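Local coordinates for proline iminopeptidase-related protein (Thermus thermophilus, PDB 2YYS) that is of unknown function but belongs to the peptidase S33 family of alpha/beta hydrolases and may act as a peptidase, at residues E95-A101 against Q118-L124; L113-P117 against R218-Y222; P127-W133 against G230-A236; P150-L154 against L201-R207. All coordinates share one frame; numbering follows the deposited sequence.

Contact 1. Residues E95-A101 against Q118-L124; sequences ERFGLLA and QAEGAIL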
# COMPACT_ATOMS: atom_id res chain seq x y z
N GLU A 95 19.04 5.94 8.21
CA GLU A 95 19.03 5.16 9.45
C GLU A 95 17.64 4.99 10.03
O GLU A 95 17.25 3.90 10.40
CB GLU A 95 19.87 5.85 10.51
CG GLU A 95 21.36 5.57 10.44
CD GLU A 95 22.06 6.35 11.53
OE1 GLU A 95 22.02 5.88 12.70
OE2 GLU A 95 22.58 7.44 11.23
N ARG A 96 16.92 6.10 10.13
CA ARG A 96 15.55 6.09 10.65
C ARG A 96 14.63 6.70 9.58
O ARG A 96 15.04 7.55 8.80
CB ARG A 96 15.47 6.90 11.95
CG ARG A 96 16.20 6.25 13.15
CD ARG A 96 16.30 7.15 14.41
NE ARG A 96 17.24 8.23 14.16
CZ ARG A 96 18.58 8.12 14.24
NH1 ARG A 96 19.14 6.98 14.61
NH2 ARG A 96 19.35 9.17 13.96
N PHE A 97 13.38 6.26 9.55
CA PHE A 97 12.43 6.69 8.52
C PHE A 97 11.01 6.37 8.93
O PHE A 97 10.79 5.46 9.71
CB PHE A 97 12.75 5.96 7.21
CG PHE A 97 12.82 4.47 7.36
CD1 PHE A 97 11.67 3.71 7.29
CD2 PHE A 97 14.04 3.84 7.59
CE1 PHE A 97 11.73 2.34 7.43
CE2 PHE A 97 14.10 2.47 7.72
CZ PHE A 97 12.94 1.72 7.66
N GLY A 98 10.05 7.13 8.42
CA GLY A 98 8.64 6.75 8.46
C GLY A 98 8.20 6.00 7.22
O GLY A 98 8.96 5.82 6.26
N LEU A 99 6.95 5.55 7.24
CA LEU A 99 6.38 4.78 6.16
C LEU A 99 5.05 5.37 5.71
O LEU A 99 4.24 5.80 6.52
CB LEU A 99 6.15 3.35 6.62
CG LEU A 99 7.40 2.57 7.02
CD1 LEU A 99 7.06 1.43 7.93
CD2 LEU A 99 8.11 2.05 5.81
N LEU A 100 4.85 5.37 4.39
CA LEU A 100 3.55 5.59 3.77
C LEU A 100 3.21 4.33 3.01
O LEU A 100 3.99 3.90 2.16
CB LEU A 100 3.61 6.76 2.79
CG LEU A 100 4.20 8.08 3.26
CD1 LEU A 100 4.21 9.07 2.10
CD2 LEU A 100 3.44 8.65 4.44
N ALA A 101 2.05 3.73 3.30
CA ALA A 101 1.62 2.50 2.66
C ALA A 101 0.24 2.63 2.03
O ALA A 101 -0.59 3.43 2.48
CB ALA A 101 1.59 1.37 3.67
N GLN A 118 14.02 1.11 13.72
CA GLN A 118 14.40 2.17 12.78
C GLN A 118 13.19 2.84 12.12
O GLN A 118 13.26 4.00 11.74
CB GLN A 118 15.29 1.62 11.66
CG GLN A 118 16.64 1.09 12.11
CD GLN A 118 16.62 -0.42 12.31
OE1 GLN A 118 15.65 -0.98 12.81
NE2 GLN A 118 17.70 -1.08 11.91
N ALA A 119 12.11 2.08 11.95
CA ALA A 119 10.86 2.64 11.44
C ALA A 119 10.15 3.44 12.53
O ALA A 119 9.81 2.90 13.57
CB ALA A 119 9.97 1.53 10.94
N GLU A 120 9.91 4.72 12.29
CA GLU A 120 9.50 5.66 13.33
C GLU A 120 7.99 5.90 13.38
O GLU A 120 7.48 6.45 14.35
CB GLU A 120 10.21 6.99 13.12
CG GLU A 120 11.73 6.88 13.21
CD GLU A 120 12.41 8.24 13.10
OE1 GLU A 120 12.26 8.89 12.05
OE2 GLU A 120 13.08 8.66 14.07
N GLY A 121 7.29 5.48 12.33
CA GLY A 121 5.85 5.65 12.25
C GLY A 121 5.31 5.30 10.87
O GLY A 121 6.06 4.94 9.97
N ALA A 122 4.00 5.40 10.69
CA ALA A 122 3.40 5.10 9.40
C ALA A 122 2.05 5.73 9.20
O ALA A 122 1.31 5.99 10.15
CB ALA A 122 3.31 3.58 9.18
N ILE A 123 1.75 6.00 7.93
CA ILE A 123 0.42 6.35 7.50
C ILE A 123 -0.01 5.22 6.56
O ILE A 123 0.65 4.95 5.55
CB ILE A 123 0.40 7.72 6.79
CG1 ILE A 123 0.87 8.80 7.76
CG2 ILE A 123 -0.99 8.04 6.28
CD1 ILE A 123 1.09 10.20 7.15
N LEU A 124 -1.09 4.54 6.95
CA LEU A 124 -1.69 3.47 6.17
C LEU A 124 -2.89 4.00 5.39
O LEU A 124 -3.92 4.38 5.97
CB LEU A 124 -2.13 2.34 7.10
CG LEU A 124 -1.14 1.89 8.19
CD1 LEU A 124 -1.73 0.75 9.04
CD2 LEU A 124 0.17 1.45 7.57
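Leu99 and Ala122 pair at the apolar centre, their CB atoms 3.8 Å apart, where two neighbouring parallel strands of the alpha/beta hydrolase sheet run side by side. Strands 97-102 and 119-125 are the two strands of a beta-alpha-beta unit closed by helix 105-115, and their axes diverge by 18°. On the face carrying Leu99, the methyl of Ala119 lies between two groups of the other strand: Phe97 CE1 at 4.0 Å from Ala119 CB on one hand, Leu99 CD1 on the other. Ala119 CA and Gln118 O lie over one face of the Phe97 ring, toward its rim; chi1 of 53° places CG between the backbone N and the carbonyl carbon, which brings the ring's far end back over residues 118-119. Val112 of helix 105-115 covers Leu99 and Ala119. The opposite face carries Leu100 and Ile123, which lie alongside each other and point the same way, Leu100 CD2 being 3.9 Å from Ile123 CD1; Phe269 of helix 262-274 touches both.

The backbone ladder contains one irregularity. Phe97 bridges Ala119, whereas Leu99 bridges Ala122, so the second strand holds an extra residue: a beta bulge at Glu120-Gly121. Phe97 O accepts from Glu120 N (2.8 Å) before it, and Leu99 N donates to Gly121 O (2.9 Å, a bent 137°) after it. Past the bulge, the bond from Ala101 N to Ile123 O is straight.

At the solvent edge Arg96 and Glu120 pass without a salt bridge: Glu120 CD lies 3.5 Å from the aliphatic Arg96 CB, while Arg96 NE stays 4.2 Å from Glu120 OE2.

Contact 2. Residues L113-P117 against R218-Y222; sequences LRRFP and RRPLY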
# COMPACT_ATOMS: atom_id res chain seq x y z
N LEU A 113 7.47 -2.12 10.84
CA LEU A 113 7.38 -1.54 12.18
C LEU A 113 7.62 -2.56 13.29
O LEU A 113 8.35 -2.30 14.24
CB LEU A 113 6.02 -0.89 12.40
CG LEU A 113 5.78 0.45 11.71
CD1 LEU A 113 4.28 0.73 11.68
CD2 LEU A 113 6.51 1.56 12.41
N ARG A 114 7.03 -3.74 13.16
CA ARG A 114 7.11 -4.74 14.22
C ARG A 114 8.55 -5.21 14.40
O ARG A 114 9.02 -5.35 15.53
CB ARG A 114 6.21 -5.92 13.89
CG ARG A 114 6.06 -6.92 15.03
CD ARG A 114 5.21 -8.12 14.70
NE ARG A 114 5.77 -8.92 13.61
CZ ARG A 114 6.80 -9.78 13.71
NH1 ARG A 114 7.42 -9.98 14.86
NH2 ARG A 114 7.20 -10.45 12.64
N ARG A 115 9.25 -5.42 13.30
CA ARG A 115 10.59 -6.00 13.33
C ARG A 115 11.69 -4.96 13.48
O ARG A 115 12.79 -5.30 13.87
CB ARG A 115 10.84 -6.84 12.08
CG ARG A 115 9.90 -8.02 11.97
CD ARG A 115 10.01 -8.81 10.71
NE ARG A 115 11.38 -9.22 10.47
CZ ARG A 115 11.83 -9.74 9.34
NH1 ARG A 115 11.03 -9.92 8.30
NH2 ARG A 115 13.11 -10.08 9.25
N PHE A 116 11.42 -3.70 13.16
CA PHE A 116 12.51 -2.74 12.98
C PHE A 116 12.24 -1.40 13.70
O PHE A 116 11.40 -0.62 13.27
CB PHE A 116 12.81 -2.55 11.49
CG PHE A 116 13.40 -3.79 10.85
CD1 PHE A 116 14.67 -4.22 11.21
CD2 PHE A 116 12.66 -4.55 9.95
CE1 PHE A 116 15.22 -5.39 10.65
CE2 PHE A 116 13.20 -5.72 9.38
CZ PHE A 116 14.48 -6.14 9.74
N PRO A 117 12.96 -1.16 14.80
CA PRO A 117 12.79 0.08 15.56
C PRO A 117 13.27 1.33 14.80
O PRO A 117 12.92 2.44 15.17
CB PRO A 117 13.59 -0.18 16.85
CG PRO A 117 14.59 -1.20 16.49
CD PRO A 117 13.97 -2.05 15.41
N ARG A 218 2.81 1.98 19.94
CA ARG A 218 3.30 3.17 20.63
C ARG A 218 3.67 4.29 19.66
O ARG A 218 3.33 5.44 19.88
CB ARG A 218 4.55 2.77 21.42
CG ARG A 218 5.23 3.90 22.14
CD ARG A 218 5.92 3.45 23.41
NE ARG A 218 6.80 4.47 23.99
CZ ARG A 218 6.41 5.62 24.56
NH1 ARG A 218 5.12 5.97 24.65
NH2 ARG A 218 7.33 6.44 25.06
N ARG A 219 4.39 3.94 18.60
CA ARG A 219 4.76 4.92 17.57
C ARG A 219 3.52 5.47 16.87
O ARG A 219 2.50 4.81 16.80
CB ARG A 219 5.70 4.29 16.54
CG ARG A 219 7.14 4.08 17.02
CD ARG A 219 7.92 3.09 16.18
NE ARG A 219 7.34 1.76 16.31
CZ ARG A 219 7.87 0.63 15.86
NH1 ARG A 219 7.23 -0.50 16.08
NH2 ARG A 219 9.03 0.62 15.20
N PRO A 220 3.63 6.69 16.36
CA PRO A 220 2.53 7.32 15.62
C PRO A 220 2.13 6.56 14.36
O PRO A 220 2.95 6.28 13.50
CB PRO A 220 3.09 8.70 15.26
CG PRO A 220 4.50 8.71 15.65
CD PRO A 220 4.80 7.56 16.50
N LEU A 221 0.83 6.27 14.27
CA LEU A 221 0.25 5.47 13.21
C LEU A 221 -1.11 6.10 12.89
O LEU A 221 -1.87 6.44 13.80
CB LEU A 221 0.09 4.04 13.71
CG LEU A 221 0.15 2.82 12.78
CD1 LEU A 221 1.35 2.85 11.91
CD2 LEU A 221 0.19 1.56 13.62
N TYR A 222 -1.42 6.26 11.60
CA TYR A 222 -2.68 6.86 11.16
C TYR A 222 -3.27 6.00 10.06
O TYR A 222 -2.54 5.47 9.22
CB TYR A 222 -2.43 8.26 10.60
CG TYR A 222 -3.09 9.40 11.36
CD1 TYR A 222 -2.62 9.77 12.61
CD2 TYR A 222 -4.17 10.11 10.81
CE1 TYR A 222 -3.20 10.82 13.32
CE2 TYR A 222 -4.78 11.17 11.52
CZ TYR A 222 -4.28 11.52 12.78
OH TYR A 222 -4.84 12.57 13.51
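Leu113 meets both Arg219 and Leu221, and the contact divides into polar, mixed and apolar parts. The polar part is a guanidinium set against the end of helix 105-115. Arg219 NH1 donates to Leu113 O at 2.8 Å, arriving well above the carbonyl plane, 61° out of it. Arg219 NH2 adds two weak bonds, to Leu113 O at 3.1 Å and to Phe116 O at 3.3 Å, the latter oxygen lying at the guanidinium edge in its plane. NH2 also donates to Ala119 O, and Glu217 forms a salt bridge with NE. A bend at chi3 (-65°) in the otherwise extended Arg219 chain turns the flat group toward these carbonyls.

The mixed part is a methyl on a charged plane: Leu113 CD2 sits over the centre of one guanidinium face, 3.8 Å from Arg219 CZ. The apolar part joins the other branch of the same leucine, Leu113 CD1, to Leu221 CD1 at 3.6 Å, both side chains also touching Ala122 of the intervening strand.

A leucine in place of Arg219 would probably leave the Leu113 and Phe116 carbonyls without this donor and Glu217 without its mate.

Leu113 and Phe116 flank the C-terminal end of the helix, Phe116 being the first residue to leave helical geometry, so the guanidinium faces carbonyls there, where the helix dipole is likely to favour its positive charge; the chemistry thus ties the helix end to the loop leading into strand 221-226.

Contact 3. Residues P127-W133 against G230-A236; sequences PWVNFPW and GTSYPYA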
# COMPACT_ATOMS: atom_id res chain seq x y z
N PRO A 127 -5.73 0.42 3.93
CA PRO A 127 -4.99 -0.80 4.28
C PRO A 127 -5.76 -2.07 3.92
O PRO A 127 -7.00 -2.11 4.07
CB PRO A 127 -4.83 -0.68 5.80
CG PRO A 127 -6.05 0.14 6.21
CD PRO A 127 -6.15 1.18 5.12
N TRP A 128 -5.03 -3.05 3.40
CA TRP A 128 -5.51 -4.42 3.22
C TRP A 128 -4.76 -5.29 4.22
O TRP A 128 -3.53 -5.37 4.17
CB TRP A 128 -5.22 -4.97 1.81
CG TRP A 128 -5.93 -4.30 0.66
CD1 TRP A 128 -6.74 -3.20 0.72
CD2 TRP A 128 -5.89 -4.69 -0.72
NE1 TRP A 128 -7.19 -2.89 -0.54
CE2 TRP A 128 -6.68 -3.78 -1.44
CE3 TRP A 128 -5.25 -5.72 -1.42
CZ2 TRP A 128 -6.86 -3.87 -2.81
CZ3 TRP A 128 -5.42 -5.81 -2.78
CH2 TRP A 128 -6.22 -4.89 -3.47
N VAL A 129 -5.49 -5.95 5.11
CA VAL A 129 -4.87 -6.88 6.04
C VAL A 129 -5.53 -8.25 6.11
O VAL A 129 -4.91 -9.21 6.52
CB VAL A 129 -4.82 -6.30 7.47
CG1 VAL A 129 -4.04 -4.99 7.51
CG2 VAL A 129 -6.22 -6.10 8.02
N ASN A 130 -6.81 -8.32 5.74
CA ASN A 130 -7.59 -9.53 5.84
C ASN A 130 -8.04 -9.94 4.45
O ASN A 130 -9.03 -9.42 3.93
CB ASN A 130 -8.80 -9.32 6.77
CG ASN A 130 -9.55 -10.63 7.06
OD1 ASN A 130 -9.44 -11.58 6.29
ND2 ASN A 130 -10.29 -10.67 8.16
N PHE A 131 -7.31 -10.86 3.84
CA PHE A 131 -7.60 -11.30 2.49
C PHE A 131 -8.84 -12.20 2.38
O PHE A 131 -9.58 -12.07 1.42
CB PHE A 131 -6.37 -11.93 1.83
CG PHE A 131 -5.41 -10.90 1.31
CD1 PHE A 131 -5.48 -10.48 -0.02
CD2 PHE A 131 -4.47 -10.32 2.14
CE1 PHE A 131 -4.62 -9.50 -0.50
CE2 PHE A 131 -3.61 -9.34 1.66
CZ PHE A 131 -3.68 -8.94 0.34
N PRO A 132 -9.07 -13.12 3.32
CA PRO A 132 -10.36 -13.81 3.34
C PRO A 132 -11.55 -12.86 3.34
O PRO A 132 -12.52 -13.14 2.67
CB PRO A 132 -10.31 -14.63 4.64
CG PRO A 132 -8.85 -14.95 4.78
CD PRO A 132 -8.15 -13.66 4.34
N TRP A 133 -11.47 -11.75 4.07
CA TRP A 133 -12.53 -10.74 4.06
C TRP A 133 -12.69 -10.12 2.67
O TRP A 133 -13.80 -9.99 2.16
CB TRP A 133 -12.23 -9.64 5.10
CG TRP A 133 -13.24 -8.54 5.11
CD1 TRP A 133 -14.46 -8.54 5.73
CD2 TRP A 133 -13.14 -7.27 4.44
NE1 TRP A 133 -15.12 -7.36 5.50
CE2 TRP A 133 -14.34 -6.56 4.70
CE3 TRP A 133 -12.15 -6.66 3.65
CZ2 TRP A 133 -14.57 -5.27 4.21
CZ3 TRP A 133 -12.38 -5.38 3.15
CH2 TRP A 133 -13.59 -4.70 3.44
N GLY A 230 -14.51 -0.36 -1.28
CA GLY A 230 -14.95 -1.71 -0.98
C GLY A 230 -13.84 -2.75 -0.82
O GLY A 230 -14.15 -3.89 -0.47
N THR A 231 -12.58 -2.38 -1.07
CA THR A 231 -11.43 -3.25 -0.79
C THR A 231 -10.82 -3.06 0.59
O THR A 231 -9.95 -3.84 0.98
CB THR A 231 -10.30 -3.07 -1.83
OG1 THR A 231 -9.65 -1.80 -1.65
CG2 THR A 231 -10.82 -3.05 -3.25
N SER A 232 -11.25 -2.04 1.32
CA SER A 232 -10.64 -1.68 2.61
C SER A 232 -11.64 -1.35 3.72
O SER A 232 -11.42 -1.73 4.85
CB SER A 232 -9.71 -0.48 2.43
OG SER A 232 -8.95 -0.22 3.60
N TYR A 233 -12.70 -0.61 3.38
CA TYR A 233 -13.69 -0.15 4.36
C TYR A 233 -14.96 -0.99 4.25
O TYR A 233 -15.39 -1.29 3.13
CB TYR A 233 -14.02 1.35 4.14
CG TYR A 233 -14.76 1.95 5.31
CD1 TYR A 233 -14.08 2.33 6.46
CD2 TYR A 233 -16.15 2.07 5.30
CE1 TYR A 233 -14.76 2.82 7.56
CE2 TYR A 233 -16.83 2.58 6.40
CZ TYR A 233 -16.13 2.95 7.53
OH TYR A 233 -16.77 3.43 8.63
N PRO A 234 -15.62 -1.35 5.36
CA PRO A 234 -15.30 -0.92 6.73
C PRO A 234 -14.27 -1.74 7.53
O PRO A 234 -14.12 -1.43 8.71
CB PRO A 234 -16.66 -1.02 7.43
CG PRO A 234 -17.37 -2.15 6.74
CD PRO A 234 -16.83 -2.18 5.32
N TYR A 235 -13.58 -2.71 6.94
CA TYR A 235 -12.63 -3.49 7.73
C TYR A 235 -11.51 -2.64 8.33
O TYR A 235 -10.96 -2.99 9.37
CB TYR A 235 -12.03 -4.65 6.92
CG TYR A 235 -11.54 -5.74 7.84
CD1 TYR A 235 -12.41 -6.70 8.32
CD2 TYR A 235 -10.22 -5.76 8.26
CE1 TYR A 235 -11.97 -7.69 9.20
CE2 TYR A 235 -9.77 -6.73 9.12
CZ TYR A 235 -10.64 -7.69 9.59
OH TYR A 235 -10.16 -8.64 10.46
N ALA A 236 -11.19 -1.51 7.70
CA ALA A 236 -10.17 -0.61 8.19
C ALA A 236 -10.48 -0.08 9.60
O ALA A 236 -9.57 0.32 10.31
CB ALA A 236 -9.95 0.56 7.21
O HOH W 1 -9.05 -3.08 5.79
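Trp133 reaches across from the start of helix 131-141 and fits its indole against the loop 230-236 on two sides. Tyr235 CB sits over the six-membered ring, 3.5 Å from its centroid and 3° off the normal. The indole edge enters the bend of the loop: Trp133 CZ3 approaches Thr231 O at 3.6 Å, Tyr233 O lies in the ring plane, and Pro234 CD, behind a cis peptide, borders CZ2.

The phenol ring of Tyr235 fills the hollow before the helix. Asn130 CB rests on its face, toward the rim, while Val129 CG2 meets its edge at Tyr235 CE2 (3.8 Å). Asn130 has CG anti to its N (chi1 -172°), which carries ND2 to Tyr235 OH at 3.1 Å, with that oxygen near the amide plane; Thr211 also binds the hydroxyl. The amide stands almost perpendicular to the ring, and its OD1 accepts from Trp133 N, the capping bond of an N-cap asparagine.

Ser232 OG donates to Pro127 O (2.8 Å), and a water bridges Pro127 O and Ser232 O. Trp128 NE1 donates to Thr231 OG1 at 2.9 Å, tilted from the indole plane; Asp229 binds the same hydroxyl and His255 meets the Trp128 ring. Asp229 and His255 stand where alpha/beta hydrolases usually carry the catalytic acid and histidine, consistent with these loops bordering the pocket where relatives have their active site, at the C-terminal ends of the strands.

Contact 4. Residues P150-L154 against L201-R207; sequences PEENL and LRNGLWR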
# COMPACT_ATOMS: atom_id res chain seq x y z
N PRO A 150 -11.75 -18.98 1.42
CA PRO A 150 -11.48 -17.73 0.70
C PRO A 150 -11.00 -17.90 -0.75
O PRO A 150 -11.36 -17.09 -1.59
CB PRO A 150 -10.42 -17.04 1.56
CG PRO A 150 -9.80 -18.12 2.39
CD PRO A 150 -10.84 -19.17 2.57
N GLU A 151 -10.19 -18.92 -1.02
CA GLU A 151 -9.71 -19.16 -2.38
C GLU A 151 -10.84 -19.64 -3.29
O GLU A 151 -10.84 -19.34 -4.48
CB GLU A 151 -8.52 -20.14 -2.37
CG GLU A 151 -7.31 -19.55 -1.64
CD GLU A 151 -6.12 -20.48 -1.55
OE1 GLU A 151 -6.22 -21.55 -0.90
OE2 GLU A 151 -5.05 -20.13 -2.10
N GLU A 152 -11.81 -20.36 -2.73
CA GLU A 152 -13.04 -20.74 -3.44
C GLU A 152 -13.93 -19.52 -3.71
O GLU A 152 -14.59 -19.44 -4.74
CB GLU A 152 -13.82 -21.81 -2.65
CG GLU A 152 -14.19 -23.07 -3.43
CD GLU A 152 -15.38 -23.83 -2.82
OE1 GLU A 152 -15.48 -23.91 -1.57
OE2 GLU A 152 -16.22 -24.34 -3.61
N ASN A 153 -13.97 -18.56 -2.78
CA ASN A 153 -14.73 -17.34 -3.01
C ASN A 153 -14.17 -16.59 -4.20
O ASN A 153 -14.92 -16.14 -5.05
CB ASN A 153 -14.71 -16.43 -1.77
CG ASN A 153 -15.74 -16.83 -0.77
OD1 ASN A 153 -15.55 -16.67 0.43
ND2 ASN A 153 -16.86 -17.37 -1.24
N LEU A 154 -12.85 -16.49 -4.26
CA LEU A 154 -12.17 -15.84 -5.36
C LEU A 154 -12.46 -16.54 -6.69
O LEU A 154 -12.84 -15.90 -7.67
CB LEU A 154 -10.67 -15.82 -5.09
CG LEU A 154 -9.80 -15.03 -6.06
CD1 LEU A 154 -10.08 -13.53 -6.01
CD2 LEU A 154 -8.34 -15.32 -5.74
N LEU A 201 -0.10 -15.47 -4.98
CA LEU A 201 -1.33 -16.27 -5.11
C LEU A 201 -1.05 -17.75 -4.81
O LEU A 201 -1.75 -18.38 -4.03
CB LEU A 201 -1.94 -16.13 -6.51
CG LEU A 201 -3.14 -17.01 -6.89
CD1 LEU A 201 -4.37 -16.68 -6.05
CD2 LEU A 201 -3.49 -16.89 -8.39
N ARG A 202 -0.00 -18.27 -5.45
CA ARG A 202 0.43 -19.65 -5.28
C ARG A 202 0.88 -19.92 -3.84
O ARG A 202 0.60 -20.98 -3.31
CB ARG A 202 1.54 -19.95 -6.29
CG ARG A 202 2.31 -21.25 -6.14
CD ARG A 202 3.53 -21.31 -7.09
NE ARG A 202 4.04 -22.65 -7.36
CZ ARG A 202 4.71 -23.41 -6.49
NH1 ARG A 202 4.96 -22.99 -5.24
NH2 ARG A 202 5.15 -24.62 -6.86
N ASN A 203 1.55 -18.95 -3.21
CA ASN A 203 2.03 -19.12 -1.85
C ASN A 203 0.95 -18.94 -0.77
O ASN A 203 1.26 -19.01 0.40
CB ASN A 203 3.22 -18.18 -1.58
CG ASN A 203 4.45 -18.53 -2.43
OD1 ASN A 203 4.53 -19.60 -3.04
ND2 ASN A 203 5.41 -17.60 -2.50
N GLY A 204 -0.31 -18.71 -1.17
CA GLY A 204 -1.43 -18.66 -0.23
C GLY A 204 -1.84 -17.28 0.29
O GLY A 204 -2.36 -17.16 1.40
N LEU A 205 -1.63 -16.23 -0.52
CA LEU A 205 -1.93 -14.86 -0.09
C LEU A 205 -3.39 -14.67 0.28
O LEU A 205 -3.69 -13.96 1.23
CB LEU A 205 -1.57 -13.85 -1.18
CG LEU A 205 -1.84 -12.37 -0.84
CD1 LEU A 205 -0.92 -11.89 0.26
CD2 LEU A 205 -1.69 -11.48 -2.05
N TRP A 206 -4.29 -15.28 -0.46
CA TRP A 206 -5.72 -15.15 -0.18
C TRP A 206 -6.20 -15.81 1.12
O TRP A 206 -7.31 -15.53 1.56
CB TRP A 206 -6.53 -15.61 -1.39
CG TRP A 206 -6.42 -14.60 -2.45
CD1 TRP A 206 -5.53 -14.60 -3.48
CD2 TRP A 206 -7.16 -13.39 -2.55
NE1 TRP A 206 -5.69 -13.47 -4.24
CE2 TRP A 206 -6.68 -12.70 -3.69
CE3 TRP A 206 -8.18 -12.80 -1.80
CZ2 TRP A 206 -7.20 -11.47 -4.10
CZ3 TRP A 206 -8.69 -11.58 -2.20
CH2 TRP A 206 -8.20 -10.93 -3.34
N ARG A 207 -5.36 -16.65 1.72
CA ARG A 207 -5.63 -17.17 3.06
C ARG A 207 -5.09 -16.27 4.17
O ARG A 207 -5.38 -16.48 5.33
CB ARG A 207 -5.04 -18.59 3.22
CG ARG A 207 -5.64 -19.60 2.25
CD ARG A 207 -5.22 -21.05 2.53
NE ARG A 207 -3.76 -21.21 2.57
CZ ARG A 207 -2.97 -21.51 1.53
NH1 ARG A 207 -3.47 -21.69 0.31
NH2 ARG A 207 -1.66 -21.62 1.71
O HOH W 2 -3.84 -17.50 -2.56
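The first turn of helix 150-160 lies against the turn after helix 195-202, with CA atoms 6.3 Å apart at Pro150 and Arg207 and 6.1 Å apart at Glu151 and Trp206; Gly204, at positive phi, ends the second helix in a Schellman motif before a short 3-10 turn.

Leu154 stands at about a right angle to Trp206. With CG anti to the backbone N (chi1 -173°), it sets CD2 over the five-membered ring, 3.6 Å from the centroid and 9° off the normal, a CH-pi contact, while CD1 reaches Trp206 CZ2 at 4.0 Å. Leu201 CD1 borders the same CD2 methyl at 4.2 Å. Pro150 CB packs on the carbonyl of Trp206, 3.5 Å from its O.

Outside this apolar patch, Arg207 NH1 forms a salt bridge with Glu151 OE1 at 3.0 Å. The oxygen lies in the guanidinium plane and is approached on its syn side but from out of the carboxylate plane, the two flat groups being turned 71° apart. Glu151 OE2 takes a hydrogen bond from a water that also donates to Leu201 O and accepts from Trp206 N. A glutamine at Glu151 would probably leave the Arg207 guanidinium without its counter-charge.

Phe131 meets Trp206 edge-to-face, so helix 131-141 joins the same cluster. These helices lie between two strands of the core sheet in sequence, consistent with the helical cap that S33 relatives insert there.

In the fold
Contacts 1 and 2 adjoin in the core sheet, centres 7 Å apart: strand 119-125 lies between strands 97-102 and 221-226, and Leu124 N lies 2.8 Å from Tyr222 O, a probable hydrogen bond. Contact 3, about 21 Å from contact 1 centre to centre, begins just past the C-terminal end of strand 119-125, the end where relatives have their active site. It touches contact 4, centres 15 Å apart, where Pro132 CA packs on Pro150 CB at 3.7 Å. Contact 4 is nested in the loop closed by contact 3 and lies about 29 Å from contact 1, centre to centre. Bound glycerol, probably from the crystallisation liquor, lies about 4 Å from the Trp128 side chain in contact 3.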